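Long-range contacts in lipoate-protein ligase 1 (Plasmodium falciparum, PDB 5T8U), which belongs to the lipoate-protein ligase family, joins an LplA/LplB-type catalytic domain to a bacterial-type C-terminal domain, and holds lipoic acid in this model: residues Pro12-Ser17 / Lys222-Phe227; Phe31-Tyr36 / Lys157-Val162; Tyr42-Thr47 / Asn249-Lys254; Leu122-Thr127 / Ile218-Glu223; Phe286-Leu291 / Leu350-Ser355. All coordinates share one frame; numbering follows the deposited sequence.

Contact 1: residues Pro12-Ser17 / Lys222-Phe227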
# COMPACT_ATOMS: atom_id res chain seq x y z
N PRO A 12 -1.44 -8.97 20.43
CA PRO A 12 -0.93 -8.70 19.08
C PRO A 12 -0.57 -9.98 18.34
O PRO A 12 -0.38 -11.05 18.94
CB PRO A 12 0.31 -7.83 19.33
CG PRO A 12 0.66 -8.02 20.76
CD PRO A 12 -0.62 -8.31 21.47
N LEU A 13 -0.48 -9.87 17.02
CA LEU A 13 -0.25 -11.01 16.15
C LEU A 13 0.92 -10.73 15.21
O LEU A 13 1.09 -9.61 14.71
CB LEU A 13 -1.49 -11.35 15.31
CG LEU A 13 -2.61 -12.14 15.98
CD1 LEU A 13 -3.82 -12.20 15.06
CD2 LEU A 13 -2.14 -13.55 16.33
N VAL A 14 1.71 -11.78 14.96
CA VAL A 14 2.79 -11.76 14.00
C VAL A 14 2.52 -12.87 13.00
O VAL A 14 2.54 -14.06 13.36
CB VAL A 14 4.16 -11.94 14.66
CG1 VAL A 14 5.28 -11.76 13.65
CG2 VAL A 14 4.32 -10.97 15.83
N LEU A 15 2.25 -12.50 11.75
CA LEU A 15 1.89 -13.44 10.70
C LEU A 15 2.97 -13.42 9.62
O LEU A 15 3.58 -12.38 9.35
CB LEU A 15 0.53 -13.08 10.09
CG LEU A 15 -0.55 -12.66 11.09
CD1 LEU A 15 -1.84 -12.29 10.36
CD2 LEU A 15 -0.80 -13.75 12.12
N VAL A 16 3.21 -14.58 9.01
CA VAL A 16 4.25 -14.75 8.01
C VAL A 16 3.68 -15.55 6.85
O VAL A 16 2.87 -16.46 7.05
CB VAL A 16 5.49 -15.44 8.60
CG1 VAL A 16 6.55 -15.67 7.53
CG2 VAL A 16 6.06 -14.62 9.75
N SER A 17 4.11 -15.21 5.64
CA SER A 17 3.77 -15.96 4.44
C SER A 17 5.06 -16.35 3.73
O SER A 17 5.83 -15.48 3.32
CB SER A 17 2.87 -15.15 3.51
OG SER A 17 2.70 -15.81 2.26
N LYS A 222 10.86 -8.57 17.12
CA LYS A 222 11.28 -8.25 18.47
C LYS A 222 10.81 -6.85 18.87
O LYS A 222 10.11 -6.68 19.87
CB LYS A 222 12.80 -8.37 18.59
CG LYS A 222 13.30 -9.79 18.82
CD LYS A 222 14.82 -9.86 18.80
CE LYS A 222 15.33 -11.21 19.29
NZ LYS A 222 16.82 -11.25 19.36
N GLU A 223 11.20 -5.84 18.09
CA GLU A 223 10.81 -4.47 18.43
C GLU A 223 9.31 -4.24 18.33
O GLU A 223 8.80 -3.30 18.94
CB GLU A 223 11.56 -3.48 17.54
CG GLU A 223 13.02 -3.29 17.91
CD GLU A 223 13.20 -2.67 19.28
OE1 GLU A 223 14.34 -2.66 19.79
OE2 GLU A 223 12.19 -2.20 19.85
N PHE A 224 8.60 -5.07 17.56
CA PHE A 224 7.14 -4.97 17.49
C PHE A 224 6.51 -5.42 18.80
O PHE A 224 5.84 -4.64 19.49
CB PHE A 224 6.65 -5.82 16.31
CG PHE A 224 5.16 -5.91 16.19
CD1 PHE A 224 4.44 -4.91 15.55
CD2 PHE A 224 4.48 -7.01 16.68
CE1 PHE A 224 3.07 -5.00 15.42
CE2 PHE A 224 3.11 -7.11 16.55
CZ PHE A 224 2.40 -6.10 15.92
N THR A 225 6.73 -6.69 19.16
CA THR A 225 6.22 -7.21 20.43
C THR A 225 6.64 -6.32 21.59
O THR A 225 5.83 -5.97 22.45
CB THR A 225 6.71 -8.64 20.64
OG1 THR A 225 6.43 -9.42 19.47
CG2 THR A 225 6.04 -9.28 21.84
N LYS A 226 7.92 -5.95 21.63
CA LYS A 226 8.41 -5.09 22.70
C LYS A 226 7.71 -3.74 22.69
O LYS A 226 7.37 -3.20 23.75
CB LYS A 226 9.93 -4.91 22.56
CG LYS A 226 10.51 -3.83 23.46
CD LYS A 226 12.03 -3.93 23.50
CE LYS A 226 12.68 -2.55 23.51
NZ LYS A 226 14.16 -2.64 23.39
N PHE A 227 7.48 -3.17 21.50
CA PHE A 227 6.77 -1.90 21.43
C PHE A 227 5.39 -2.01 22.05
O PHE A 227 4.95 -1.11 22.78
CB PHE A 227 6.66 -1.43 19.98
CG PHE A 227 5.87 -0.15 19.82
CD1 PHE A 227 4.49 -0.19 19.62
CD2 PHE A 227 6.49 1.08 19.88
CE1 PHE A 227 3.77 0.98 19.48
CE2 PHE A 227 5.77 2.25 19.74
CZ PHE A 227 4.40 2.20 19.54
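The ring of Phe-224 meets Pro-12, Leu-13 and Val-14 where helix 213-227 packs on strand 13-17 of the large mixed sheet. This is helix-on-sheet packing in the lipoyl ligase catalytic fold. The two axes run nearly antiparallel, at 159°, and come within 9.9 Å. The three residues 12-14 approach the ring obliquely. Pro-12 CB lies 4.0 Å from Phe-224 CE2. Val-14 CG2 sits 4.1 Å from Phe-224 CD2, and the two side chains pass alongside, pointing opposite ways. Phe-224 has CG anti to the backbone N (chi1 175°), which carries the ring from the helix to the strand. Thr-225 is more marginal, with its OG1 4.5 Å from Val-14 CG2. That hydroxyl is bound back to Ile-221 O within the helix. In the next shell, Tyr-228 meets the Phe-224 ring edge-to-face, and Leu-56 of strand 55-59 touches it as well. The strand is held in the sheet by backbone hydrogen bonds from Leu-13 to Leu-56 and from Val-14 to His-244. Pro-12, just before the strand, is exposed, while Phe-224 is buried. A backbone carbonyl also comes close to the ring: Leu-13 O lies 3.7 Å from Phe-224 CE2.

Contact 2: residues Phe31-Tyr36 / Lys157-Val162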
# COMPACT_ATOMS: atom_id res chain seq x y z
N PHE A 31 -7.26 -10.34 2.47
CA PHE A 31 -8.11 -11.18 3.31
C PHE A 31 -7.96 -10.81 4.78
O PHE A 31 -8.93 -10.85 5.54
CB PHE A 31 -7.78 -12.65 3.09
CG PHE A 31 -8.75 -13.59 3.73
CD1 PHE A 31 -9.79 -14.15 3.00
CD2 PHE A 31 -8.64 -13.92 5.08
CE1 PHE A 31 -10.69 -15.01 3.59
CE2 PHE A 31 -9.54 -14.78 5.67
CZ PHE A 31 -10.56 -15.33 4.93
N LEU A 32 -6.75 -10.45 5.20
CA LEU A 32 -6.54 -10.02 6.57
C LEU A 32 -7.23 -8.69 6.84
O LEU A 32 -7.86 -8.50 7.88
CB LEU A 32 -5.04 -9.91 6.87
CG LEU A 32 -4.23 -11.20 6.67
CD1 LEU A 32 -2.75 -10.89 6.64
CD2 LEU A 32 -4.55 -12.21 7.75
N LEU A 33 -7.13 -7.75 5.89
CA LEU A 33 -7.82 -6.47 6.05
C LEU A 33 -9.33 -6.65 6.09
O LEU A 33 -10.02 -6.01 6.89
CB LEU A 33 -7.42 -5.52 4.92
CG LEU A 33 -8.24 -4.23 4.80
CD1 LEU A 33 -8.25 -3.46 6.11
CD2 LEU A 33 -7.71 -3.36 3.67
N ASN A 34 -9.87 -7.50 5.22
CA ASN A 34 -11.32 -7.67 5.11
C ASN A 34 -11.89 -8.66 6.12
O ASN A 34 -13.11 -8.85 6.16
CB ASN A 34 -11.68 -8.11 3.69
CG ASN A 34 -11.55 -6.99 2.68
OD1 ASN A 34 -10.92 -7.14 1.64
ND2 ASN A 34 -12.16 -5.84 2.99
N ASN A 35 -11.05 -9.31 6.93
CA ASN A 35 -11.52 -10.22 7.97
C ASN A 35 -10.79 -9.98 9.28
O ASN A 35 -10.61 -10.92 10.08
CB ASN A 35 -11.36 -11.68 7.53
CG ASN A 35 -12.24 -12.03 6.34
OD1 ASN A 35 -13.42 -12.33 6.50
ND2 ASN A 35 -11.66 -11.99 5.15
N TYR A 36 -10.36 -8.75 9.53
CA TYR A 36 -9.62 -8.37 10.72
C TYR A 36 -10.26 -8.92 11.99
O TYR A 36 -9.72 -9.83 12.62
CB TYR A 36 -9.52 -6.84 10.78
CG TYR A 36 -8.78 -6.27 11.97
CD1 TYR A 36 -7.40 -6.42 12.09
CD2 TYR A 36 -9.45 -5.56 12.95
CE1 TYR A 36 -6.72 -5.88 13.17
CE2 TYR A 36 -8.78 -5.02 14.03
CZ TYR A 36 -7.41 -5.18 14.13
OH TYR A 36 -6.75 -4.64 15.21
N LYS A 157 -4.24 2.27 3.47
CA LYS A 157 -5.65 2.15 3.13
C LYS A 157 -6.45 2.11 4.43
O LYS A 157 -6.04 1.47 5.40
CB LYS A 157 -5.94 0.89 2.30
CG LYS A 157 -7.42 0.58 2.13
CD LYS A 157 -7.65 -0.39 0.98
CE LYS A 157 -9.13 -0.66 0.77
NZ LYS A 157 -9.89 0.57 0.39
N LYS A 158 -7.58 2.81 4.44
CA LYS A 158 -8.42 2.93 5.62
C LYS A 158 -9.76 2.27 5.37
O LYS A 158 -10.29 2.29 4.25
CB LYS A 158 -8.63 4.40 6.01
CG LYS A 158 -9.46 4.62 7.26
CD LYS A 158 -8.73 4.17 8.52
CE LYS A 158 -9.65 4.20 9.73
NZ LYS A 158 -8.90 4.08 11.01
N ILE A 159 -10.32 1.67 6.43
CA ILE A 159 -11.61 0.99 6.37
C ILE A 159 -12.26 1.11 7.74
O ILE A 159 -11.59 1.29 8.76
CB ILE A 159 -11.45 -0.48 5.92
CG1 ILE A 159 -11.44 -0.55 4.39
CG2 ILE A 159 -12.54 -1.38 6.53
CD1 ILE A 159 -11.42 -1.95 3.81
N LYS A 160 -13.59 1.02 7.75
CA LYS A 160 -14.43 1.26 8.93
C LYS A 160 -13.72 1.00 10.25
O LYS A 160 -13.61 1.91 11.09
CB LYS A 160 -15.69 0.40 8.85
CG LYS A 160 -16.73 0.73 9.91
CD LYS A 160 -18.03 -0.01 9.65
CE LYS A 160 -19.24 0.75 10.17
NZ LYS A 160 -20.40 0.61 9.26
N ASP A 161 -13.22 -0.22 10.44
CA ASP A 161 -12.63 -0.62 11.71
C ASP A 161 -11.14 -0.94 11.62
O ASP A 161 -10.53 -1.28 12.64
CB ASP A 161 -13.36 -1.85 12.26
CG ASP A 161 -14.79 -1.55 12.64
OD1 ASP A 161 -15.06 -0.42 13.11
OD2 ASP A 161 -15.66 -2.44 12.48
N VAL A 162 -10.53 -0.83 10.44
CA VAL A 162 -9.17 -1.29 10.22
C VAL A 162 -8.37 -0.21 9.51
O VAL A 162 -8.89 0.50 8.65
CB VAL A 162 -9.14 -2.60 9.40
CG1 VAL A 162 -7.73 -3.15 9.35
CG2 VAL A 162 -10.10 -3.62 9.99
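Leu-33 and Tyr-36 receive Val-162 between them, and this is the tight part of the contact. Leu-33 CD1 lies only 3.3 Å from Val-162 CG1, which is close for two methyl groups. The other methyl, Val-162 CG2, is 3.4 Å from Tyr-36 CB. Val-162 CG1 stands over one face of the Tyr-36 ring. The split follows from the valine torsion (chi1 -172°): CG1 is anti to the backbone N, and CG2 is anti to the carbonyl carbon. Tyr-36 OH is hydrogen-bonded to Glu-53 O, which ties down the far end of the ring. The outer part is looser. There Leu-33 CD2 is 4.0 Å from Ile-159 CD1. It is also 4.0 Å from Lys-157 CD, where the two side chains cross at about a right angle. Ile-159 and Lys-157 are partly exposed here, and Asp-161 is exposed at the turn. A type I beta turn from Ile-159 to Val-162 forms the hairpin, and Ile-159 and Val-162 exchange two backbone hydrogen bonds. The contact therefore places the C-terminal end of helix 22-34 against the hairpin between strands 150-159 and 162-170. Leu-164 of the second strand also touches Leu-33, and helix 256-266 covers Phe-31 and Asn-34 nearby.

Contact 3: residues Tyr42-Thr47 / Asn249-Lys254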
# COMPACT_ATOMS: atom_id res chain seq x y z
N TYR A 42 -10.28 -17.65 11.76
CA TYR A 42 -9.61 -18.17 10.58
C TYR A 42 -8.25 -18.75 10.94
O TYR A 42 -7.87 -19.82 10.45
CB TYR A 42 -9.49 -17.07 9.52
CG TYR A 42 -10.81 -16.79 8.85
CD1 TYR A 42 -11.20 -17.50 7.73
CD2 TYR A 42 -11.68 -15.83 9.36
CE1 TYR A 42 -12.42 -17.25 7.11
CE2 TYR A 42 -12.89 -15.58 8.75
CZ TYR A 42 -13.26 -16.29 7.63
OH TYR A 42 -14.47 -16.04 7.02
N LEU A 43 -7.50 -18.07 11.80
CA LEU A 43 -6.48 -18.76 12.57
C LEU A 43 -7.16 -19.72 13.53
O LEU A 43 -8.32 -19.54 13.91
CB LEU A 43 -5.61 -17.77 13.34
CG LEU A 43 -4.96 -16.62 12.56
CD1 LEU A 43 -4.16 -15.74 13.50
CD2 LEU A 43 -4.08 -17.15 11.44
N ASN A 44 -6.44 -20.77 13.92
CA ASN A 44 -6.99 -21.79 14.80
C ASN A 44 -6.78 -21.46 16.28
O ASN A 44 -6.70 -22.38 17.11
CB ASN A 44 -6.40 -23.15 14.46
CG ASN A 44 -6.74 -23.60 13.05
OD1 ASN A 44 -7.89 -23.47 12.61
ND2 ASN A 44 -5.75 -24.12 12.33
N ILE A 45 -6.68 -20.18 16.62
CA ILE A 45 -6.42 -19.75 17.99
C ILE A 45 -7.70 -19.88 18.81
O ILE A 45 -7.80 -20.73 19.70
CB ILE A 45 -5.88 -18.31 18.03
CG1 ILE A 45 -4.54 -18.22 17.28
CG2 ILE A 45 -5.71 -17.83 19.47
CD1 ILE A 45 -4.05 -16.81 17.04
N ASN A 46 -8.69 -19.04 18.51
CA ASN A 46 -9.94 -19.01 19.25
C ASN A 46 -11.11 -19.13 18.28
O ASN A 46 -10.97 -18.91 17.07
CB ASN A 46 -10.07 -17.73 20.08
CG ASN A 46 -11.19 -17.80 21.09
OD1 ASN A 46 -12.19 -18.48 20.88
ND2 ASN A 46 -11.03 -17.09 22.20
N THR A 47 -12.27 -19.48 18.82
CA THR A 47 -13.49 -19.65 18.04
C THR A 47 -14.51 -18.55 18.24
O THR A 47 -15.32 -18.30 17.34
CB THR A 47 -14.15 -21.00 18.36
OG1 THR A 47 -13.15 -22.01 18.51
CG2 THR A 47 -15.12 -21.40 17.26
N ASN A 249 -2.51 -21.93 5.57
CA ASN A 249 -3.72 -22.03 6.38
C ASN A 249 -4.92 -22.15 5.44
O ASN A 249 -5.40 -21.16 4.90
CB ASN A 249 -3.85 -20.82 7.30
CG ASN A 249 -5.06 -20.91 8.21
OD1 ASN A 249 -6.13 -21.34 7.80
ND2 ASN A 249 -4.88 -20.50 9.46
N ASN A 250 -5.41 -23.38 5.27
CA ASN A 250 -6.46 -23.63 4.28
C ASN A 250 -7.73 -22.84 4.57
O ASN A 250 -8.48 -22.51 3.64
CB ASN A 250 -6.76 -25.13 4.21
CG ASN A 250 -5.67 -25.91 3.52
OD1 ASN A 250 -5.21 -25.54 2.44
ND2 ASN A 250 -5.23 -27.00 4.15
N ASN A 251 -8.00 -22.52 5.84
CA ASN A 251 -9.15 -21.68 6.15
C ASN A 251 -9.04 -20.32 5.49
O ASN A 251 -10.05 -19.71 5.14
CB ASN A 251 -9.30 -21.52 7.66
CG ASN A 251 -9.74 -22.80 8.35
OD1 ASN A 251 -10.51 -23.58 7.80
ND2 ASN A 251 -9.24 -23.01 9.57
N ILE A 252 -7.81 -19.83 5.30
CA ILE A 252 -7.59 -18.53 4.67
C ILE A 252 -7.47 -18.65 3.16
O ILE A 252 -8.10 -17.90 2.41
CB ILE A 252 -6.33 -17.86 5.28
CG1 ILE A 252 -6.53 -17.63 6.78
CG2 ILE A 252 -6.02 -16.54 4.57
CD1 ILE A 252 -5.30 -17.07 7.50
N THR A 253 -6.67 -19.61 2.68
CA THR A 253 -6.32 -19.68 1.27
C THR A 253 -7.25 -20.58 0.46
O THR A 253 -7.18 -20.56 -0.77
CB THR A 253 -4.88 -20.18 1.11
OG1 THR A 253 -4.52 -20.17 -0.28
CG2 THR A 253 -4.71 -21.59 1.67
N LYS A 254 -8.12 -21.35 1.11
CA LYS A 254 -9.13 -22.15 0.43
C LYS A 254 -10.50 -21.50 0.48
O LYS A 254 -11.48 -22.10 0.03
CB LYS A 254 -9.19 -23.55 1.03
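The Tyr-42 ring meets Asn-251 at its edge: Asn-251 O lies near the ring plane, 3.6 Å from Tyr-42 CD1. Elsewhere the ring packs edge-to-face with Phe-31. The amides of Asn-44 and Asn-251 stand almost perpendicular, with planes 83° apart. Asn-44 OD1 and Asn-251 ND2 are 3.4 Å from each other. The amide of Asn-249 makes the polar link between the segments. Its ND2 donates to Tyr-42 O over 3.2 Å, with a bent N-H...O angle of 142°. The nitrogen is tilted out of the carbonyl plane. Asn-249 is also the N-cap of helix 250-253. Its OD1 accepts a weak capping bond from Ile-252 N, so one amide joins the end of helix 39-42 to the start of helix 250-253. With CG anti to the backbone N (chi1 -177°), Asn-249 extends this amide toward Tyr-42. Beside these polar groups, Ile-252 CG1 is 4.1 Å from Tyr-42 CB. Ile-252 CD1 is likewise 4.1 Å from Leu-43 CD2. The contact joins the C-terminal end of helix 39-42 to short helix 250-253. Leu-43 continues onto Leu-13 and Leu-15 of strand 13-17, while Ile-252 packs on Leu-28 and Phe-31 of helix 22-34.

Contact 4: residues Leu122-Thr127 / Ile218-Glu223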
# COMPACT_ATOMS: atom_id res chain seq x y z
N LEU A 122 8.10 4.08 13.98
CA LEU A 122 8.97 4.08 15.16
C LEU A 122 9.43 2.66 15.49
O LEU A 122 10.57 2.47 15.92
CB LEU A 122 8.25 4.70 16.36
CG LEU A 122 9.06 4.73 17.66
CD1 LEU A 122 10.36 5.49 17.48
CD2 LEU A 122 8.24 5.32 18.79
N ILE A 123 8.57 1.67 15.30
CA ILE A 123 8.99 0.28 15.48
C ILE A 123 10.10 -0.05 14.50
O ILE A 123 11.12 -0.66 14.87
CB ILE A 123 7.79 -0.67 15.32
CG1 ILE A 123 6.77 -0.43 16.44
CG2 ILE A 123 8.25 -2.13 15.32
CD1 ILE A 123 5.46 -1.17 16.25
N ILE A 124 9.94 0.36 13.24
CA ILE A 124 10.97 0.05 12.24
C ILE A 124 12.27 0.76 12.58
O ILE A 124 13.35 0.15 12.60
CB ILE A 124 10.46 0.43 10.83
CG1 ILE A 124 9.17 -0.34 10.52
CG2 ILE A 124 11.52 0.12 9.78
CD1 ILE A 124 8.51 0.03 9.22
N LEU A 125 12.20 2.07 12.86
CA LEU A 125 13.41 2.82 13.19
C LEU A 125 14.11 2.23 14.41
O LEU A 125 15.34 2.09 14.42
CB LEU A 125 13.06 4.29 13.43
CG LEU A 125 12.53 5.05 12.21
CD1 LEU A 125 11.97 6.40 12.64
CD2 LEU A 125 13.61 5.23 11.17
N ASN A 126 13.35 1.87 15.44
CA ASN A 126 13.94 1.22 16.61
C ASN A 126 14.61 -0.09 16.22
O ASN A 126 15.67 -0.43 16.75
CB ASN A 126 12.87 0.98 17.68
CG ASN A 126 12.41 2.26 18.35
OD1 ASN A 126 13.12 3.27 18.34
ND2 ASN A 126 11.22 2.22 18.95
N THR A 127 14.00 -0.84 15.30
CA THR A 127 14.65 -2.05 14.79
C THR A 127 16.02 -1.72 14.22
O THR A 127 17.05 -2.22 14.70
CB THR A 127 13.76 -2.70 13.73
OG1 THR A 127 12.53 -3.14 14.32
CG2 THR A 127 14.46 -3.90 13.08
N ILE A 218 13.45 -10.89 12.08
CA ILE A 218 13.47 -11.26 13.50
C ILE A 218 13.58 -10.02 14.37
O ILE A 218 12.80 -9.82 15.31
CB ILE A 218 14.61 -12.26 13.78
CG1 ILE A 218 14.31 -13.60 13.10
CG2 ILE A 218 14.80 -12.47 15.29
CD1 ILE A 218 15.46 -14.58 13.11
N ALA A 219 14.55 -9.15 14.07
CA ALA A 219 14.68 -7.91 14.84
C ALA A 219 13.38 -7.11 14.83
O ALA A 219 12.97 -6.57 15.86
CB ALA A 219 15.83 -7.07 14.28
N LEU A 220 12.72 -7.06 13.67
CA LEU A 220 11.50 -6.27 13.55
C LEU A 220 10.38 -6.85 14.41
O LEU A 220 9.63 -6.10 15.05
CB LEU A 220 11.08 -6.21 12.08
CG LEU A 220 9.95 -5.25 11.70
CD1 LEU A 220 10.27 -3.83 12.13
CD2 LEU A 220 9.73 -5.31 10.20
N ILE A 221 10.24 -8.17 14.43
CA ILE A 221 9.25 -8.80 15.30
C ILE A 221 9.57 -8.50 16.76
O ILE A 221 8.68 -8.21 17.57
CB ILE A 221 9.18 -10.32 15.03
CG1 ILE A 221 8.79 -10.58 13.57
CG2 ILE A 221 8.18 -10.99 15.97
CD1 ILE A 221 8.90 -12.04 13.16
N LYS A 222 10.86 -8.57 17.12
CA LYS A 222 11.28 -8.25 18.47
C LYS A 222 10.81 -6.85 18.87
O LYS A 222 10.11 -6.68 19.87
CB LYS A 222 12.80 -8.37 18.59
CG LYS A 222 13.30 -9.79 18.82
CD LYS A 222 14.82 -9.86 18.80
CE LYS A 222 15.33 -11.21 19.29
NZ LYS A 222 16.82 -11.25 19.36
N GLU A 223 11.20 -5.84 18.09
CA GLU A 223 10.81 -4.47 18.43
C GLU A 223 9.31 -4.24 18.33
O GLU A 223 8.80 -3.30 18.94
CB GLU A 223 11.56 -3.48 17.54
CG GLU A 223 13.02 -3.29 17.91
CD GLU A 223 13.20 -2.67 19.28
OE1 GLU A 223 14.34 -2.66 19.79
OE2 GLU A 223 12.19 -2.20 19.85
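Thr-127 meets Leu-220, Ala-219 and Glu-223 where helices 117-132 and 213-227 cross at 124°, with axes 8.6 Å apart. The threonine torsion (chi1 -64°) separates its two branches. CG2 is anti to the backbone N and reaches Ala-219 CB at 3.7 Å. OG1 is beside that nitrogen and hydrogen-bonds to Ile-123 O at 2.9 Å. The same carbonyl accepts Thr-127 N from the opposite face of its plane. The buried hydroxyl is thus satisfied within its own helix, although Leu-220 CD1 approaches OG1 to 3.2 Å. Leu-220 CD1 also packs 4.0 Å from Ile-124 CG1. Glu-223 bends at chi2 (-65°). Its CB lies 3.4 Å from Thr-127 OG1, and its carboxylate turns along Asn-126 to bond Asn-130 through OE1. Both segments lie in the lipoyl ligase A/B family region. Ile-124 continues the packing onto Phe-108 and Phe-110 of strand 105-112, and Ile-123 also packs against Phe-224 and Phe-227 of helix 213-227.

Contact 5: residues Phe286-Leu291 / Leu350-Ser355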
# COMPACT_ATOMS: atom_id res chain seq x y z
N PHE A 286 1.28 17.76 -8.39
CA PHE A 286 1.16 18.33 -7.05
C PHE A 286 2.22 17.75 -6.13
O PHE A 286 2.83 16.71 -6.40
CB PHE A 286 -0.23 18.06 -6.47
CG PHE A 286 -1.35 18.71 -7.23
CD1 PHE A 286 -1.78 19.99 -6.90
CD2 PHE A 286 -1.98 18.05 -8.27
CE1 PHE A 286 -2.81 20.59 -7.59
CE2 PHE A 286 -3.01 18.65 -8.97
CZ PHE A 286 -3.43 19.92 -8.62
N THR A 287 2.44 18.44 -5.00
CA THR A 287 3.37 17.94 -3.99
C THR A 287 2.98 16.54 -3.53
O THR A 287 3.84 15.70 -3.28
CB THR A 287 3.42 18.89 -2.80
OG1 THR A 287 2.09 19.21 -2.38
CG2 THR A 287 4.17 20.16 -3.15
N PHE A 288 1.67 16.27 -3.43
CA PHE A 288 1.17 14.97 -3.01
C PHE A 288 1.03 13.99 -4.17
O PHE A 288 0.45 12.92 -3.98
CB PHE A 288 -0.17 15.12 -2.29
CG PHE A 288 -1.13 16.07 -2.97
CD1 PHE A 288 -1.79 15.70 -4.13
CD2 PHE A 288 -1.37 17.32 -2.43
CE1 PHE A 288 -2.67 16.57 -4.74
CE2 PHE A 288 -2.25 18.19 -3.04
CZ PHE A 288 -2.90 17.82 -4.20
N GLY A 289 1.52 14.33 -5.35
CA GLY A 289 1.52 13.43 -6.48
C GLY A 289 0.87 14.05 -7.70
O GLY A 289 0.29 15.13 -7.66
N LYS A 290 0.99 13.32 -8.81
CA LYS A 290 0.42 13.76 -10.07
C LYS A 290 -1.07 13.44 -10.13
O LYS A 290 -1.56 12.52 -9.48
CB LYS A 290 1.14 13.08 -11.24
N LEU A 291 -1.79 14.24 -10.92
CA LEU A 291 -3.22 14.07 -11.11
C LEU A 291 -3.54 14.22 -12.59
O LEU A 291 -3.06 15.15 -13.24
CB LEU A 291 -4.02 15.10 -10.29
CG LEU A 291 -4.54 14.61 -8.94
CD1 LEU A 291 -4.95 15.78 -8.06
CD2 LEU A 291 -5.72 13.66 -9.13
N LEU A 350 -7.92 19.06 -1.12
CA LEU A 350 -9.12 19.30 -1.91
C LEU A 350 -9.21 20.75 -2.36
O LEU A 350 -9.52 21.03 -3.52
CB LEU A 350 -10.36 18.90 -1.11
CG LEU A 350 -11.67 18.84 -1.91
CD1 LEU A 350 -11.66 17.68 -2.89
CD2 LEU A 350 -12.87 18.74 -0.98
N ASP A 351 -8.93 21.69 -1.45
CA ASP A 351 -8.93 23.10 -1.83
C ASP A 351 -7.97 23.36 -2.98
O ASP A 351 -8.32 24.02 -3.97
CB ASP A 351 -8.58 23.98 -0.63
CG ASP A 351 -9.67 23.97 0.43
OD1 ASP A 351 -9.53 24.73 1.42
OD2 ASP A 351 -10.64 23.21 0.29
N GLU A 352 -6.74 22.86 -2.86
CA GLU A 352 -5.75 23.07 -3.92
C GLU A 352 -6.21 22.46 -5.24
O GLU A 352 -6.08 23.09 -6.30
CB GLU A 352 -4.41 22.48 -3.49
CG GLU A 352 -3.24 22.88 -4.38
CD GLU A 352 -1.91 22.39 -3.85
OE1 GLU A 352 -1.91 21.46 -3.02
OE2 GLU A 352 -0.86 22.93 -4.26
N VAL A 353 -6.77 21.25 -5.19
CA VAL A 353 -7.18 20.58 -6.42
C VAL A 353 -8.33 21.33 -7.09
O VAL A 353 -8.32 21.53 -8.31
CB VAL A 353 -7.56 19.11 -6.12
CG1 VAL A 353 -8.19 18.45 -7.35
CG2 VAL A 353 -6.33 18.33 -5.69
N ARG A 354 -9.32 21.77 -6.32
CA ARG A 354 -10.42 22.54 -6.91
C ARG A 354 -9.90 23.86 -7.48
O ARG A 354 -10.28 24.26 -8.58
CB ARG A 354 -11.53 22.78 -5.88
CG ARG A 354 -11.64 24.22 -5.36
CD ARG A 354 -12.78 24.37 -4.38
NE ARG A 354 -12.82 25.71 -3.80
CZ ARG A 354 -13.39 26.76 -4.37
NH1 ARG A 354 -13.36 27.94 -3.76
NH2 ARG A 354 -13.99 26.65 -5.54
N SER A 355 -9.03 24.54 -6.73
CA SER A 355 -8.41 25.75 -7.24
C SER A 355 -7.67 25.49 -8.55
O SER A 355 -7.52 26.40 -9.37
CB SER A 355 -7.45 26.33 -6.20
OG SER A 355 -6.71 27.41 -6.73
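Val-353 CG2 points into a group made by Phe-286, Phe-288 and Leu-291. It stands over one face of the Phe-286 ring. It approaches the Phe-288 ring obliquely, 3.8 Å from CZ. Leu-291 CD1 is 3.7 Å from Val-353 CG2, and these side chains cross at about a right angle. Glu-352 runs beside both phenylalanines in the opposite direction to each. Its CD lies at the edge of the Phe-286 ring, 3.9 Å from CD1. The carboxylate is turned 75° from that ring and 79° from the ring of Phe-288. Glu-352 OE1 is 3.3 Å from Phe-288 CE2. Phe-288 CG sits between the backbone N and the carbonyl carbon (chi1 44°), which folds its ring back so that Phe-286 CB lies over one face. A type I beta turn from Phe-286 to Gly-289 brings the two phenylalanines together. The contact packs helix 347-357 on the hairpin of strands 280-286 and 289-297. Leu-320 of helix 314-321 also touches Val-353, and Leu-291 packs on Ile-307 of strand 302-309.

Contacts 1 to 4 form one connected region around the large mixed sheet. Contacts 1 and 4 share helix 213-227, with centres 9 Å apart. Contact 1 also touches contacts 2 and 3, each centred 18 Å away, through strand 13-17. Contacts 2 and 3 meet through Phe-31, Tyr-42 and Ile-252. Along the chain, contact 2 is nested within the loop closed by contact 1, and contact 4 within that closed by contact 3. Contacts 1 and 3 cross, so distant sequence parts interlock. Contact 5 follows in the C-terminal family region, 27 Å from contact 2 between centres, as a separate packing unit around the three-stranded sheet.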